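Local coordinates for periplasmic cell division protein (SufI) (Aquifex aeolicus, PDB 6SYY), which probably oxidises its substrates at a mononuclear copper and passes the electrons to a three-copper centre where dioxygen is reduced, at residues K68-E73 against M82-I87; Q169-L174 against G214-N219; R245-F250 against D306-S311. All coordinates share one frame; numbering follows the deposited sequence.

Contacts 1 and 2 adjoin, their centres about 11 Å apart, and they are joined by a probable hydrogen bond of 2.8 Å from L83 N to Y172 O. Contact 3 lies apart, its centre about 34 Å from either of the others. Contacts 1 and 2 are partly buried, whereas most touching residues of contact 3 are buried although it sits farthest from the centre of the chain. Contact 1 rests on the backbone ladder of a hairpin. Contact 2 joins the helix beside that hairpin to the loop 214-219, through tyrosines, a leucine set between two of them and a bridging water. Contact 3 ties the start of strand 247-254 to the turn after strand 300-306, using arginine side chains and an aromatic cluster.

Contact 1: residues K68-E73 against M82-I87; sequences KWTTLE and MLVYEI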
loop_
_atom_site.group_PDB
_atom_site.type_symbol
_atom_site.label_atom_id
_atom_site.label_comp_id
_atom_site.label_asym_id
_atom_site.label_seq_id
_atom_site.Cartn_x
_atom_site.Cartn_y
_atom_site.Cartn_z
ATOM N N LYS A 68 13.004 -14.843 5.273
ATOM C CA LYS A 68 13.586 -15.746 6.250
ATOM C C LYS A 68 13.097 -15.386 7.644
ATOM O O LYS A 68 12.663 -14.260 7.907
ATOM C CB LYS A 68 15.121 -15.708 6.203
ATOM C CG LYS A 68 15.728 -14.409 6.711
ATOM C CD LYS A 68 17.226 -14.558 6.931
ATOM C CE LYS A 68 17.775 -13.381 7.711
ATOM N NZ LYS A 68 19.243 -13.482 7.948
ATOM N N TRP A 69 13.173 -16.370 8.537
ATOM C CA TRP A 69 12.919 -16.143 9.950
ATOM C C TRP A 69 14.152 -15.563 10.627
ATOM O O TRP A 69 15.286 -15.932 10.310
ATOM C CB TRP A 69 12.523 -17.444 10.641
ATOM C CG TRP A 69 11.126 -17.836 10.370
ATOM C CD1 TRP A 69 10.700 -18.854 9.571
ATOM C CD2 TRP A 69 9.950 -17.207 10.889
ATOM N NE1 TRP A 69 9.327 -18.903 9.568
ATOM C CE2 TRP A 69 8.843 -17.900 10.367
ATOM C CE3 TRP A 69 9.727 -16.125 11.748
ATOM C CZ2 TRP A 69 7.530 -17.548 10.677
ATOM C CZ3 TRP A 69 8.427 -15.775 12.053
ATOM C CH2 TRP A 69 7.343 -16.485 11.519
ATOM N N THR A 70 13.916 -14.649 11.563
ATOM C CA THR A 70 14.964 -14.032 12.365
ATOM C C THR A 70 14.307 -13.483 13.628
ATOM O O THR A 70 13.126 -13.737 13.890
ATOM C CB THR A 70 15.704 -12.946 11.572
ATOM O OG1 THR A 70 16.872 -12.537 12.290
ATOM C CG2 THR A 70 14.806 -11.733 11.339
ATOM N N THR A 71 15.074 -12.736 14.419
ATOM C CA THR A 71 14.562 -12.075 15.612
ATOM C C THR A 71 14.900 -10.596 15.542
ATOM O O THR A 71 16.067 -10.233 15.363
ATOM C CB THR A 71 15.151 -12.676 16.888
ATOM O OG1 THR A 71 16.580 -12.592 16.831
ATOM C CG2 THR A 71 14.736 -14.128 17.030
ATOM N N LEU A 72 13.883 -9.751 15.687
ATOM C CA LEU A 72 14.049 -8.305 15.678
ATOM C C LEU A 72 13.767 -7.736 17.060
ATOM O O LEU A 72 12.908 -8.233 17.792
ATOM C CB LEU A 72 13.118 -7.646 14.654
ATOM C CG LEU A 72 13.343 -8.032 13.194
ATOM C CD1 LEU A 72 12.355 -7.302 12.294
ATOM C CD2 LEU A 72 14.782 -7.741 12.785
ATOM N N GLU A 73 14.501 -6.681 17.413
ATOM C CA GLU A 73 14.312 -6.003 18.693
ATOM C C GLU A 73 13.396 -4.802 18.473
ATOM O O GLU A 73 13.836 -3.658 18.365
ATOM C CB GLU A 73 15.652 -5.586 19.287
ATOM C CG GLU A 73 15.538 -5.073 20.706
ATOM C CD GLU A 73 16.843 -4.538 21.241
ATOM O OE1 GLU A 73 17.711 -4.157 20.427
ATOM O OE2 GLU A 73 16.994 -4.502 22.478
ATOM N N MET A 82 10.275 -12.824 13.808
ATOM C CA MET A 82 9.613 -12.182 12.683
ATOM C C MET A 82 10.219 -12.664 11.371
ATOM O O MET A 82 11.326 -13.211 11.327
ATOM C CB MET A 82 9.714 -10.655 12.766
ATOM C CG MET A 82 8.897 -10.038 13.883
ATOM S SD MET A 82 8.934 -8.245 13.813
ATOM C CE MET A 82 8.072 -7.960 12.272
ATOM N N LEU A 83 9.465 -12.443 10.297
ATOM C CA LEU A 83 9.940 -12.662 8.940
ATOM C C LEU A 83 10.471 -11.354 8.368
ATOM O O LEU A 83 9.948 -10.275 8.659
ATOM C CB LEU A 83 8.810 -13.200 8.057
ATOM C CG LEU A 83 8.317 -14.635 8.281
ATOM C CD1 LEU A 83 6.941 -14.842 7.656
ATOM C CD2 LEU A 83 9.306 -15.631 7.706
ATOM N N VAL A 84 11.526 -11.448 7.561
ATOM C CA VAL A 84 12.077 -10.280 6.885
ATOM C C VAL A 84 12.416 -10.661 5.455
ATOM O O VAL A 84 12.740 -11.814 5.156
ATOM C CB VAL A 84 13.333 -9.706 7.588
ATOM C CG1 VAL A 84 12.990 -9.186 8.969
ATOM C CG2 VAL A 84 14.440 -10.747 7.663
ATOM N N TYR A 85 12.318 -9.682 4.567
ATOM C CA TYR A 85 12.917 -9.775 3.245
ATOM C C TYR A 85 14.359 -9.297 3.359
ATOM O O TYR A 85 14.605 -8.164 3.790
ATOM C CB TYR A 85 12.145 -8.927 2.232
ATOM C CG TYR A 85 10.824 -9.514 1.773
ATOM C CD1 TYR A 85 10.745 -10.813 1.287
ATOM C CD2 TYR A 85 9.657 -8.760 1.817
ATOM C CE1 TYR A 85 9.534 -11.348 0.858
ATOM C CE2 TYR A 85 8.444 -9.282 1.392
ATOM C CZ TYR A 85 8.387 -10.576 0.915
ATOM O OH TYR A 85 7.183 -11.093 0.495
ATOM N N GLU A 86 15.309 -10.161 3.010
ATOM C CA GLU A 86 16.723 -9.804 3.035
ATOM C C GLU A 86 17.179 -9.472 1.621
ATOM O O GLU A 86 17.072 -10.305 0.714
ATOM C CB GLU A 86 17.591 -10.915 3.627
ATOM C CG GLU A 86 19.074 -10.536 3.647
ATOM C CD GLU A 86 19.896 -11.345 4.632
ATOM O OE1 GLU A 86 19.363 -12.314 5.211
ATOM O OE2 GLU A 86 21.084 -11.008 4.826
ATOM N N ILE A 87 17.679 -8.254 1.443
ATOM C CA ILE A 87 18.210 -7.776 0.174
ATOM C C ILE A 87 19.535 -7.102 0.480
ATOM O O ILE A 87 19.560 -6.049 1.130
ATOM C CB ILE A 87 17.258 -6.795 -0.522
ATOM C CG1 ILE A 87 15.882 -7.428 -0.720
ATOM C CG2 ILE A 87 17.842 -6.357 -1.849
ATOM C CD1 ILE A 87 14.816 -6.436 -1.121
#
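L83 CD2 sits over one face of the W69 indole, 3.6 Å from the centroid of its five-membered ring and 12° off the ring normal, a CH-pi contact. At the ring edge, in plane, lies M82 N, while M82 O approaches obliquely. The two strands, 63-72 and 80-86, form a beta hairpin whose short segment axes meet at 115°, evidence of strong twist. W69 and L83 form a non-hydrogen-bonded pair, their CA atoms 4.7 Å apart. The hydrogen-bonded pairs K68-V84 and T70-M82 flank it, and each has a bond in both directions; that from T70 N to M82 O measures 3.0 Å. W69 and L83 also touch helix 166-172, at Y168 and Y172 respectively. The face that carries K68, T70, M82 and V84 is packed mainly by apolar groups. With OG1 of T70 anti to its backbone nitrogen (chi1 -169°), CG2 is left to meet V84 CG2 at 3.8 Å. L72 CD1 reaches M82 SD at 3.9 Å. Beyond CG the K68 chain is extended, carrying the amine to Y91 OH and to a salt bridge in which K68 NZ meets E86 OE1 at 3.0 Å, on the syn side but tilted from the carboxylate plane.

Contact 2: residues Q169-L174 against G214-N219; sequences QVYYGL and GQLVYN
Y171 and Y218 make the close part of this contact, with Y218 CD1 over one face of the Y171 ring and 3.5 Å from Y171 CD2. The rings are neither stacked nor edge-to-face, since their planes meet at 34° with centroids 5.1 Å apart. With CG anti to its backbone nitrogen (chi1 180°), the Y171 ring extends toward the loop, and Y218 comes the other way alongside it. L216 inserts between the two helix tyrosines: its CB lies 4.0 Å from both Y171 CE2 and Y172 CE2, and its CD1 touches Y172 CD2. The Y171 hydroxyl is held by T209 N; its approach to V217 O is only a weak, unsettled hydrogen bond.

Toward the partly exposed Y172 the fit is looser. Y172 OH stands 3.5 Å from L216 O, and a water bridges the gap, lying in the ring plane at the edge, 2.7 Å from Y172 OH and donating to L216 O at 2.9 Å.

G173 is the first residue to leave helical backbone angles; its positive phi accompanies bonds from L174 N to Q169 O and from G173 N to V170 O, a Schellman motif. Y218 OH bonds to E513, which ties the loop indirectly to the segment bearing the copper ligand H514, whose side chain is about 10 Å from that of Y218. The contact is consistent with the interface between successive cupredoxin-like domains of a multicopper oxidase.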
loop_
_atom_site.group_PDB
_atom_site.type_symbol
_atom_site.label_atom_id
_atom_site.label_comp_id
_atom_site.label_asym_id
_atom_site.label_seq_id
_atom_site.Cartn_x
_atom_site.Cartn_y
_atom_site.Cartn_z
ATOM N N GLN A 169 1.879 -13.705 6.774
ATOM C CA GLN A 169 3.262 -13.371 6.450
ATOM C C GLN A 169 3.500 -11.867 6.488
ATOM O O GLN A 169 4.564 -11.415 6.927
ATOM C CB GLN A 169 3.638 -13.956 5.091
ATOM C CG GLN A 169 3.672 -15.474 5.079
ATOM C CD GLN A 169 4.479 -16.025 3.926
ATOM O OE1 GLN A 169 4.313 -15.607 2.780
ATOM N NE2 GLN A 169 5.373 -16.959 4.226
ATOM N N VAL A 170 2.528 -11.073 6.037
ATOM C CA VAL A 170 2.661 -9.623 6.144
ATOM C C VAL A 170 2.745 -9.216 7.607
ATOM O O VAL A 170 3.640 -8.465 8.014
ATOM C CB VAL A 170 1.496 -8.921 5.427
ATOM C CG1 VAL A 170 1.523 -7.421 5.708
ATOM C CG2 VAL A 170 1.562 -9.187 3.934
ATOM N N TYR A 171 1.828 -9.735 8.426
ATOM C CA TYR A 171 1.805 -9.384 9.840
ATOM C C TYR A 171 3.091 -9.786 10.547
ATOM O O TYR A 171 3.538 -9.086 11.462
ATOM C CB TYR A 171 0.603 -10.036 10.517
ATOM C CG TYR A 171 0.499 -9.733 11.992
ATOM C CD1 TYR A 171 0.071 -8.488 12.433
ATOM C CD2 TYR A 171 0.825 -10.690 12.947
ATOM C CE1 TYR A 171 -0.023 -8.201 13.780
ATOM C CE2 TYR A 171 0.724 -10.414 14.301
ATOM C CZ TYR A 171 0.298 -9.164 14.711
ATOM O OH TYR A 171 0.191 -8.867 16.052
ATOM N N TYR A 172 3.705 -10.897 10.144
ATOM C CA TYR A 172 4.927 -11.322 10.813
ATOM C C TYR A 172 6.177 -10.644 10.266
ATOM O O TYR A 172 7.265 -10.860 10.813
ATOM C CB TYR A 172 5.066 -12.849 10.752
ATOM C CG TYR A 172 4.453 -13.499 11.968
ATOM C CD1 TYR A 172 3.114 -13.869 11.984
ATOM C CD2 TYR A 172 5.200 -13.698 13.119
ATOM C CE1 TYR A 172 2.544 -14.439 13.109
ATOM C CE2 TYR A 172 4.639 -14.270 14.248
ATOM C CZ TYR A 172 3.312 -14.639 14.235
ATOM O OH TYR A 172 2.749 -15.206 15.352
ATOM N N GLY A 173 6.062 -9.826 9.221
ATOM C CA GLY A 173 7.171 -8.955 8.887
ATOM C C GLY A 173 7.524 -8.787 7.424
ATOM O O GLY A 173 8.366 -7.949 7.092
ATOM N N LEU A 174 6.907 -9.562 6.535
ATOM C CA LEU A 174 7.209 -9.447 5.108
ATOM C C LEU A 174 6.417 -8.271 4.549
ATOM O O LEU A 174 5.264 -8.404 4.140
ATOM C CB LEU A 174 6.897 -10.746 4.376
ATOM C CG LEU A 174 7.701 -11.966 4.820
ATOM C CD1 LEU A 174 7.376 -13.184 3.952
ATOM C CD2 LEU A 174 9.190 -11.651 4.802
ATOM N N GLY A 214 7.256 -10.301 24.304
ATOM C CA GLY A 214 7.625 -9.597 23.093
ATOM C C GLY A 214 7.373 -10.341 21.799
ATOM O O GLY A 214 7.829 -9.887 20.744
ATOM N N GLN A 215 6.670 -11.468 21.841
ATOM C CA GLN A 215 6.322 -12.190 20.628
ATOM C C GLN A 215 4.999 -11.679 20.072
ATOM O O GLN A 215 4.131 -11.203 20.810
ATOM C CB GLN A 215 6.242 -13.697 20.892
ATOM C CG GLN A 215 7.559 -14.313 21.355
ATOM C CD GLN A 215 8.713 -14.044 20.396
ATOM O OE1 GLN A 215 8.517 -13.865 19.192
ATOM N NE2 GLN A 215 9.926 -14.014 20.934
ATOM N N LEU A 216 4.859 -11.774 18.753
ATOM C CA LEU A 216 3.658 -11.282 18.094
ATOM C C LEU A 216 2.491 -12.229 18.327
ATOM O O LEU A 216 2.659 -13.450 18.405
ATOM C CB LEU A 216 3.899 -11.110 16.596
ATOM C CG LEU A 216 4.866 -9.982 16.226
ATOM C CD1 LEU A 216 5.287 -10.089 14.772
ATOM C CD2 LEU A 216 4.236 -8.626 16.506
ATOM N N VAL A 217 1.302 -11.650 18.447
ATOM C CA VAL A 217 0.065 -12.395 18.614
ATOM C C VAL A 217 -0.798 -12.139 17.386
ATOM O O VAL A 217 -1.150 -10.988 17.097
ATOM C CB VAL A 217 -0.667 -11.989 19.902
ATOM C CG1 VAL A 217 -1.890 -12.860 20.114
ATOM C CG2 VAL A 217 0.283 -12.068 21.093
ATOM N N TYR A 218 -1.129 -13.202 16.659
ATOM C CA TYR A 218 -1.951 -13.109 15.454
ATOM C C TYR A 218 -3.196 -13.959 15.672
ATOM O O TYR A 218 -3.181 -15.169 15.433
ATOM C CB TYR A 218 -1.181 -13.557 14.211
ATOM C CG TYR A 218 -1.963 -13.389 12.925
ATOM C CD1 TYR A 218 -2.321 -12.125 12.467
ATOM C CD2 TYR A 218 -2.342 -14.489 12.167
ATOM C CE1 TYR A 218 -3.040 -11.962 11.292
ATOM C CE2 TYR A 218 -3.060 -14.334 10.987
ATOM C CZ TYR A 218 -3.404 -13.068 10.555
ATOM O OH TYR A 218 -4.119 -12.904 9.387
ATOM N N ASN A 219 -4.275 -13.327 16.130
ATOM C CA ASN A 219 -5.559 -13.998 16.326
ATOM C C ASN A 219 -6.650 -13.175 15.655
ATOM O O ASN A 219 -7.417 -12.465 16.321
ATOM C CB ASN A 219 -5.851 -14.223 17.812
ATOM C CG ASN A 219 -5.801 -12.944 18.622
ATOM O OD1 ASN A 219 -5.221 -11.943 18.193
ATOM N ND2 ASN A 219 -6.417 -12.968 19.800
HETATM O O HOH W 1 4.742 -15.120 17.200
#

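Contact 3: residues R245-F250 against D306-S311; sequences RKIYRF and DFRDAS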
loop_
_atom_site.group_PDB
_atom_site.type_symbol
_atom_site.label_atom_id
_atom_site.label_comp_id
_atom_site.label_asym_id
_atom_site.label_seq_id
_atom_site.Cartn_x
_atom_site.Cartn_y
_atom_site.Cartn_z
ATOM N N ARG A 245 12.208 23.473 11.046
ATOM C CA ARG A 245 11.197 24.306 10.393
ATOM C C ARG A 245 11.449 24.246 8.888
ATOM O O ARG A 245 12.099 25.104 8.286
ATOM C CB ARG A 245 11.222 25.731 10.936
ATOM C CG ARG A 245 10.684 25.840 12.361
ATOM C CD ARG A 245 10.540 27.282 12.828
ATOM N NE ARG A 245 9.491 27.999 12.106
ATOM C CZ ARG A 245 9.713 28.967 11.222
ATOM N NH1 ARG A 245 10.952 29.346 10.946
ATOM N NH2 ARG A 245 8.694 29.563 10.618
ATOM N N LYS A 246 10.940 23.180 8.275
ATOM C CA LYS A 246 11.163 22.896 6.865
ATOM C C LYS A 246 9.924 22.201 6.320
ATOM O O LYS A 246 9.021 21.816 7.069
ATOM C CB LYS A 246 12.413 22.018 6.646
ATOM C CG LYS A 246 13.741 22.689 6.971
ATOM C CD LYS A 246 14.930 21.946 6.370
ATOM C CE LYS A 246 15.283 20.705 7.163
ATOM N NZ LYS A 246 16.509 20.041 6.632
ATOM N N ILE A 247 9.884 22.041 5.002
ATOM C CA ILE A 247 8.900 21.161 4.385
ATOM C C ILE A 247 9.433 19.737 4.422
ATOM O O ILE A 247 10.567 19.474 4.004
ATOM C CB ILE A 247 8.594 21.597 2.945
ATOM C CG1 ILE A 247 7.865 22.945 2.937
ATOM C CG2 ILE A 247 7.794 20.503 2.225
ATOM C CD1 ILE A 247 7.752 23.578 1.561
ATOM N N TYR A 248 8.624 18.819 4.944
ATOM C CA TYR A 248 8.932 17.397 4.937
ATOM C C TYR A 248 7.946 16.666 4.041
ATOM O O TYR A 248 6.752 16.983 4.021
ATOM C CB TYR A 248 8.875 16.798 6.345
ATOM C CG TYR A 248 10.080 17.100 7.197
ATOM C CD1 TYR A 248 10.300 18.378 7.692
ATOM C CD2 TYR A 248 10.996 16.104 7.519
ATOM C CE1 TYR A 248 11.404 18.663 8.474
ATOM C CE2 TYR A 248 12.104 16.377 8.301
ATOM C CZ TYR A 248 12.302 17.661 8.776
ATOM O OH TYR A 248 13.398 17.950 9.558
ATOM N N ARG A 249 8.448 15.692 3.297
ATOM C CA ARG A 249 7.600 14.768 2.564
ATOM C C ARG A 249 7.506 13.470 3.351
ATOM O O ARG A 249 8.533 12.888 3.719
ATOM C CB ARG A 249 8.154 14.502 1.167
ATOM C CG ARG A 249 7.441 13.387 0.433
ATOM C CD ARG A 249 8.019 13.219 -0.944
ATOM N NE ARG A 249 7.199 12.352 -1.778
ATOM C CZ ARG A 249 7.342 12.254 -3.093
ATOM N NH1 ARG A 249 8.271 12.979 -3.708
ATOM N NH2 ARG A 249 6.563 11.442 -3.792
ATOM N N PHE A 250 6.283 13.027 3.621
ATOM C CA PHE A 250 6.053 11.746 4.275
ATOM C C PHE A 250 5.297 10.834 3.322
ATOM O O PHE A 250 4.231 11.203 2.813
ATOM C CB PHE A 250 5.288 11.921 5.586
ATOM C CG PHE A 250 6.010 12.761 6.593
ATOM C CD1 PHE A 250 7.095 12.250 7.287
ATOM C CD2 PHE A 250 5.611 14.063 6.843
ATOM C CE1 PHE A 250 7.769 13.024 8.214
ATOM C CE2 PHE A 250 6.280 14.841 7.768
ATOM C CZ PHE A 250 7.361 14.322 8.455
ATOM N N ASP A 306 4.562 21.396 6.146
ATOM C CA ASP A 306 5.436 22.558 6.282
ATOM C C ASP A 306 5.555 22.865 7.769
ATOM O O ASP A 306 4.730 23.572 8.347
ATOM C CB ASP A 306 4.897 23.743 5.493
ATOM C CG ASP A 306 5.929 24.844 5.320
ATOM O OD1 ASP A 306 6.907 24.863 6.090
ATOM O OD2 ASP A 306 5.764 25.689 4.416
ATOM N N PHE A 307 6.602 22.332 8.392
ATOM C CA PHE A 307 6.793 22.583 9.813
ATOM C C PHE A 307 7.230 24.014 10.110
ATOM O O PHE A 307 7.370 24.364 11.287
ATOM C CB PHE A 307 7.794 21.580 10.393
ATOM C CG PHE A 307 7.232 20.197 10.553
ATOM C CD1 PHE A 307 6.319 19.919 11.559
ATOM C CD2 PHE A 307 7.609 19.172 9.695
ATOM C CE1 PHE A 307 5.789 18.641 11.708
ATOM C CE2 PHE A 307 7.081 17.892 9.837
ATOM C CZ PHE A 307 6.170 17.627 10.842
ATOM N N ARG A 308 7.437 24.853 9.090
ATOM C CA ARG A 308 7.591 26.282 9.342
ATOM C C ARG A 308 6.314 26.901 9.899
ATOM O O ARG A 308 6.371 27.993 10.473
ATOM C CB ARG A 308 8.009 27.010 8.066
ATOM C CG ARG A 308 9.374 26.605 7.550
ATOM C CD ARG A 308 9.692 27.244 6.208
ATOM N NE ARG A 308 8.801 26.774 5.150
ATOM C CZ ARG A 308 8.896 27.141 3.875
ATOM N NH1 ARG A 308 9.850 27.982 3.495
ATOM N NH2 ARG A 308 8.040 26.666 2.978
ATOM N N ASP A 309 5.166 26.230 9.735
ATOM C CA ASP A 309 3.946 26.655 10.419
ATOM C C ASP A 309 4.122 26.648 11.926
ATOM O O ASP A 309 3.460 27.417 12.632
ATOM C CB ASP A 309 2.775 25.739 10.057
ATOM C CG ASP A 309 2.358 25.855 8.615
ATOM O OD1 ASP A 309 2.944 26.680 7.885
ATOM O OD2 ASP A 309 1.433 25.121 8.210
ATOM N N ALA A 310 4.982 25.777 12.431
ATOM C CA ALA A 310 5.180 25.580 13.857
ATOM C C ALA A 310 6.348 26.421 14.361
ATOM O O ALA A 310 7.193 26.887 13.594
ATOM C CB ALA A 310 5.426 24.097 14.156
ATOM N N SER A 311 6.382 26.610 15.672
ATOM C CA SER A 311 7.480 27.295 16.330
ATOM C C SER A 311 8.451 26.272 16.896
ATOM O O SER A 311 8.083 25.129 17.178
ATOM C CB SER A 311 6.968 28.200 17.451
ATOM O OG SER A 311 5.960 29.070 16.971
#
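The antiparallel pairing of strands 247-254 and 300-306, in the plastocyanin-like part of the chain, reaches its end at I247 and D306, a non-hydrogen-bonded pair with CA atoms 4.2 Å apart. Past it, 307-309 turn as a short 3-10 segment, and F307 N donates to K246 O at 2.8 Å. D306 OD1 accepts from R308 N, an Asx turn. The R308 side chain grips the same carboxylate side-on: NE uses the syn lone pair of D306 OD1 in a nearly straight bond (171° at the hydrogen, 2.9 Å), and NH2 takes D306 OD2. I247 CD1 packs 3.4 Å from R308 NH2.

R245 holds the far end of the turn. Its chain bends at chi3 (68°), bringing NE to A310 O at 3.0 Å in the guanidinium plane and NH2 to a lone pair of R308 O at 2.8 Å; NH1 pairs with D371. A leucine in place of R245 would probably leave those two carbonyls and D371 without their mate and let the turn shift against the strand.

On the apolar side the edge of F307 points at the face of Y248, offset, with planes at 81°, and F307 CE2 meets the edge of the F250 ring at 3.8 Å. F366 touches both phenylalanines. The chemistry implies a division of labour: F307, Y248 and F250 pack together, R245 binds turn carbonyls across the contact, and R308 pairs inside the turn with the buried D306 carboxylate, which is likely to favour its ionised form.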